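Local atomic coordinates of cytochrome P450 268A2 Cyp268A2 (Mycobacterium marinum, PDB entry 6BLD), a protein that belongs to the cytochrome P450 family of haem proteins and binds a protoporphyrin IX iron group beside a pocket for a small ligand. Residues 84-89 / 98-103. Sequence-based numbering, arbitrary orientation.
Sequences NGVLFE and ASQSFL. With HEM (protoporphyrin IX containing Fe), chain B; DXJ ((3E,5E)-6,10-dimethylundeca-3,5,9-trien-2-one), chain C.
V86 and L87 pack against Q100 and L103 in a buried, water-bridged loop-to-loop contact of the cytochrome P450 fold, in the B–C loop region on the distal side of the haem, with the short helix 93-97 between the two segments. It illustrates how two loops beside a ligand pocket can be joined by apolar packing and one bridging water. The apolar part is V86 against L103: methyl CG2 of V86 lies 3.8 Å from CD2 of L103, while its other methyl, CG1, faces the L103 carbonyl oxygen. CG of L103 stands anti to its own backbone N (chi1 174°), and the branch beyond it divides its work, CD2 reaching DXJ as well as V86 and CD1 lying against a haem propionate. Around this core, the side chain of R312, in strand 310-315, hydrogen-bonds to the carbonyl oxygens of N84 and L87, and Q209 of helix 201-225 is hydrogen-bonded to DXJ. The polar part is the Q100 amide, brought round by a bend at chi2 (-57°). Its OE1 touches CG2 of V86 at 3.4 Å and also meets CG of L87, yet no direct hydrogen bond joins the segments. Instead, one water takes the N-H of V86 and donates to OE1 of Q100 at 2.6 Å. At the amide's other end, NE2 lies 3.4 Å from DXJ C08 and donates almost in the amide plane to OG of S99, 3.1 Å away, with an N-H...O angle of 165°.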
loop_
_atom_site.group_PDB
_atom_site.type_symbol
_atom_site.label_atom_id
_atom_site.label_comp_id
_atom_site.label_asym_id
_atom_site.label_seq_id
_atom_site.Cartn_x
_atom_site.Cartn_y
_atom_site.Cartn_z
ATOM N N ASN A 84 14.255 5.766 10.849
ATOM C CA ASN A 84 14.086 7.205 10.995
ATOM C C ASN A 84 12.872 7.710 10.220
ATOM O O ASN A 84 12.816 8.878 9.832
ATOM C CB ASN A 84 15.348 7.943 10.550
ATOM C CG ASN A 84 16.588 7.476 11.285
ATOM O OD1 ASN A 84 17.504 6.916 10.684
ATOM N ND2 ASN A 84 16.623 7.704 12.593
ATOM N N GLY A 85 11.900 6.842 9.991
ATOM C CA GLY A 85 10.716 7.196 9.235
ATOM C C GLY A 85 10.773 6.674 7.812
ATOM O O GLY A 85 11.836 6.603 7.185
ATOM N N VAL A 86 9.604 6.298 7.288
ATOM C CA VAL A 86 9.495 5.741 5.944
ATOM C C VAL A 86 8.504 6.491 5.069
ATOM O O VAL A 86 8.384 6.174 3.884
ATOM C CB VAL A 86 9.133 4.241 5.987
ATOM C CG1 VAL A 86 10.220 3.453 6.693
ATOM C CG2 VAL A 86 7.783 4.035 6.663
ATOM N N LEU A 87 7.794 7.481 5.603
ATOM C CA LEU A 87 6.790 8.202 4.834
ATOM C C LEU A 87 7.422 9.356 4.064
ATOM O O LEU A 87 8.355 10.008 4.543
ATOM C CB LEU A 87 5.682 8.721 5.752
ATOM C CG LEU A 87 4.740 7.649 6.312
ATOM C CD1 LEU A 87 3.480 8.276 6.892
ATOM C CD2 LEU A 87 4.387 6.618 5.249
ATOM N N PHE A 88 6.901 9.595 2.857
ATOM C CA PHE A 88 7.395 10.673 2.003
ATOM C C PHE A 88 7.156 12.033 2.650
ATOM O O PHE A 88 8.091 12.821 2.844
ATOM C CB PHE A 88 6.709 10.583 0.635
ATOM C CG PHE A 88 7.163 11.616 -0.363
ATOM C CD1 PHE A 88 8.424 12.186 -0.286
ATOM C CD2 PHE A 88 6.324 12.003 -1.397
ATOM C CE1 PHE A 88 8.831 13.131 -1.209
ATOM C CE2 PHE A 88 6.726 12.944 -2.326
ATOM C CZ PHE A 88 7.982 13.509 -2.231
ATOM N N GLU A 89 5.906 12.324 2.988
ATOM C CA GLU A 89 5.556 13.585 3.620
ATOM C C GLU A 89 5.922 13.565 5.100
ATOM O O GLU A 89 5.874 12.524 5.760
ATOM C CB GLU A 89 4.061 13.861 3.451
ATOM C CG GLU A 89 3.615 15.232 3.915
ATOM C CD GLU A 89 2.138 15.460 3.684
ATOM O OE1 GLU A 89 1.595 14.896 2.710
ATOM O OE2 GLU A 89 1.517 16.200 4.476
ATOM N N ALA A 98 2.181 5.882 16.557
ATOM C CA ALA A 98 0.965 5.123 16.812
ATOM C C ALA A 98 0.499 4.317 15.605
ATOM O O ALA A 98 -0.583 3.723 15.654
ATOM C CB ALA A 98 -0.153 6.062 17.273
ATOM N N SER A 99 1.293 4.268 14.529
ATOM C CA SER A 99 0.844 3.626 13.296
ATOM C C SER A 99 1.917 2.841 12.548
ATOM O O SER A 99 1.563 1.901 11.830
ATOM C CB SER A 99 0.259 4.676 12.342
ATOM O OG SER A 99 1.245 5.617 11.958
ATOM N N GLN A 100 3.203 3.174 12.680
ATOM C CA GLN A 100 4.208 2.611 11.781
ATOM C C GLN A 100 4.613 1.195 12.176
ATOM O O GLN A 100 4.784 0.335 11.304
ATOM C CB GLN A 100 5.435 3.523 11.732
ATOM C CG GLN A 100 5.155 4.920 11.185
ATOM C CD GLN A 100 4.563 4.899 9.787
ATOM O OE1 GLN A 100 5.285 4.787 8.796
ATOM N NE2 GLN A 100 3.241 5.010 9.702
ATOM N N SER A 101 4.782 0.940 13.469
ATOM C CA SER A 101 5.176 -0.381 14.002
ATOM C C SER A 101 6.520 -0.759 13.367
ATOM O O SER A 101 7.386 0.111 13.190
ATOM C CB SER A 101 4.059 -1.378 13.785
ATOM O OG SER A 101 4.394 -2.644 14.324
ATOM N N PHE A 102 6.735 -2.026 13.009
ATOM C CA PHE A 102 8.034 -2.437 12.489
ATOM C C PHE A 102 8.254 -2.037 11.036
ATOM O O PHE A 102 9.335 -2.303 10.499
ATOM C CB PHE A 102 8.227 -3.953 12.651
ATOM C CG PHE A 102 7.200 -4.791 11.937
ATOM C CD1 PHE A 102 7.311 -5.050 10.580
ATOM C CD2 PHE A 102 6.140 -5.346 12.633
ATOM C CE1 PHE A 102 6.374 -5.825 9.927
ATOM C CE2 PHE A 102 5.201 -6.126 11.985
ATOM C CZ PHE A 102 5.316 -6.365 10.631
ATOM N N LEU A 103 7.270 -1.412 10.384
ATOM C CA LEU A 103 7.512 -0.875 9.049
ATOM C C LEU A 103 8.604 0.188 9.083
ATOM O O LEU A 103 9.477 0.224 8.207
ATOM C CB LEU A 103 6.219 -0.303 8.466
ATOM C CG LEU A 103 6.348 0.421 7.123
ATOM C CD1 LEU A 103 6.528 -0.579 5.991
ATOM C CD2 LEU A 103 5.138 1.306 6.871
HETATM C CHA HEM B . 4.938 -3.815 3.473
HETATM C CHB HEM B . 0.962 -6.015 5.184
HETATM C CHC HEM B . -0.981 -5.967 0.732
HETATM C CHD HEM B . 2.611 -3.017 -0.702
HETATM C C1A HEM B . 4.041 -4.422 4.326
HETATM C C2A HEM B . 4.229 -4.664 5.743
HETATM C C3A HEM B . 3.137 -5.271 6.213
HETATM C C4A HEM B . 2.208 -5.435 5.113
HETATM C CMA HEM B . 2.904 -5.719 7.672
HETATM C CAA HEM B . 5.485 -4.294 6.561
HETATM C CBA HEM B . 6.532 -5.387 6.365
HETATM C CGA HEM B . 7.837 -4.974 6.994
HETATM O O1A HEM B . 8.692 -5.864 7.239
HETATM O O2A HEM B . 8.020 -3.757 7.259
HETATM C C1B HEM B . 0.118 -6.254 4.122
HETATM C C2B HEM B . -1.086 -7.052 4.165
HETATM C C3B HEM B . -1.635 -7.057 2.951
HETATM C C4B HEM B . -0.796 -6.247 2.074
HETATM C CMB HEM B . -1.647 -7.788 5.401
HETATM C CAB HEM B . -2.944 -7.818 2.635
HETATM C CBB HEM B . -3.442 -7.927 1.404
HETATM C C1C HEM B . -0.172 -5.166 -0.052
HETATM C C2C HEM B . -0.351 -4.883 -1.465
HETATM C C3C HEM B . 0.643 -4.059 -1.850
HETATM C C4C HEM B . 1.484 -3.810 -0.702
HETATM C CMC HEM B . -1.518 -5.448 -2.310
HETATM C CAC HEM B . 0.957 -3.446 -3.235
HETATM C CBC HEM B . 0.362 -3.828 -4.368
HETATM C C1D HEM B . 3.569 -2.982 0.286
HETATM C C2D HEM B . 4.827 -2.267 0.237
HETATM C C3D HEM B . 5.472 -2.482 1.388
HETATM C C4D HEM B . 4.644 -3.348 2.210
HETATM C CMD HEM B . 5.317 -1.407 -0.949
HETATM C CAD HEM B . 6.859 -1.921 1.777
HETATM C CBD HEM B . 7.943 -2.749 1.093
HETATM C CGD HEM B . 9.313 -2.201 1.401
HETATM O O1D HEM B . 10.310 -2.748 0.862
HETATM O O2D HEM B . 9.412 -1.218 2.179
HETATM N NA HEM B . 2.793 -4.906 3.977
HETATM N NB HEM B . 0.264 -5.778 2.832
HETATM N NC HEM B . 0.958 -4.496 0.376
HETATM N ND HEM B . 3.493 -3.629 1.502
HETATM FE FE HEM B . 1.992 -4.895 2.091
HETATM C C10 DXJ C . -0.137 5.396 8.454
HETATM C C13 DXJ C . -1.245 9.003 9.107
HETATM C C01 DXJ C . 2.370 -0.703 2.986
HETATM C C02 DXJ C . 1.499 0.306 3.729
HETATM C C03 DXJ C . 1.722 0.545 5.005
HETATM C C04 DXJ C . 0.379 1.036 2.989
HETATM C C05 DXJ C . 0.866 1.552 5.773
HETATM C C06 DXJ C . 1.713 2.524 6.592
HETATM C C07 DXJ C . 0.896 3.311 7.616
HETATM C C08 DXJ C . 0.676 4.598 7.435
HETATM C C09 DXJ C . 0.345 2.605 8.851
HETATM C C11 DXJ C . -0.139 6.712 8.392
HETATM C C12 DXJ C . -0.940 7.536 9.398
HETATM O O14 DXJ C . -1.323 7.037 10.403
HETATM O O HOH W 1 7.385 6.311 9.069
#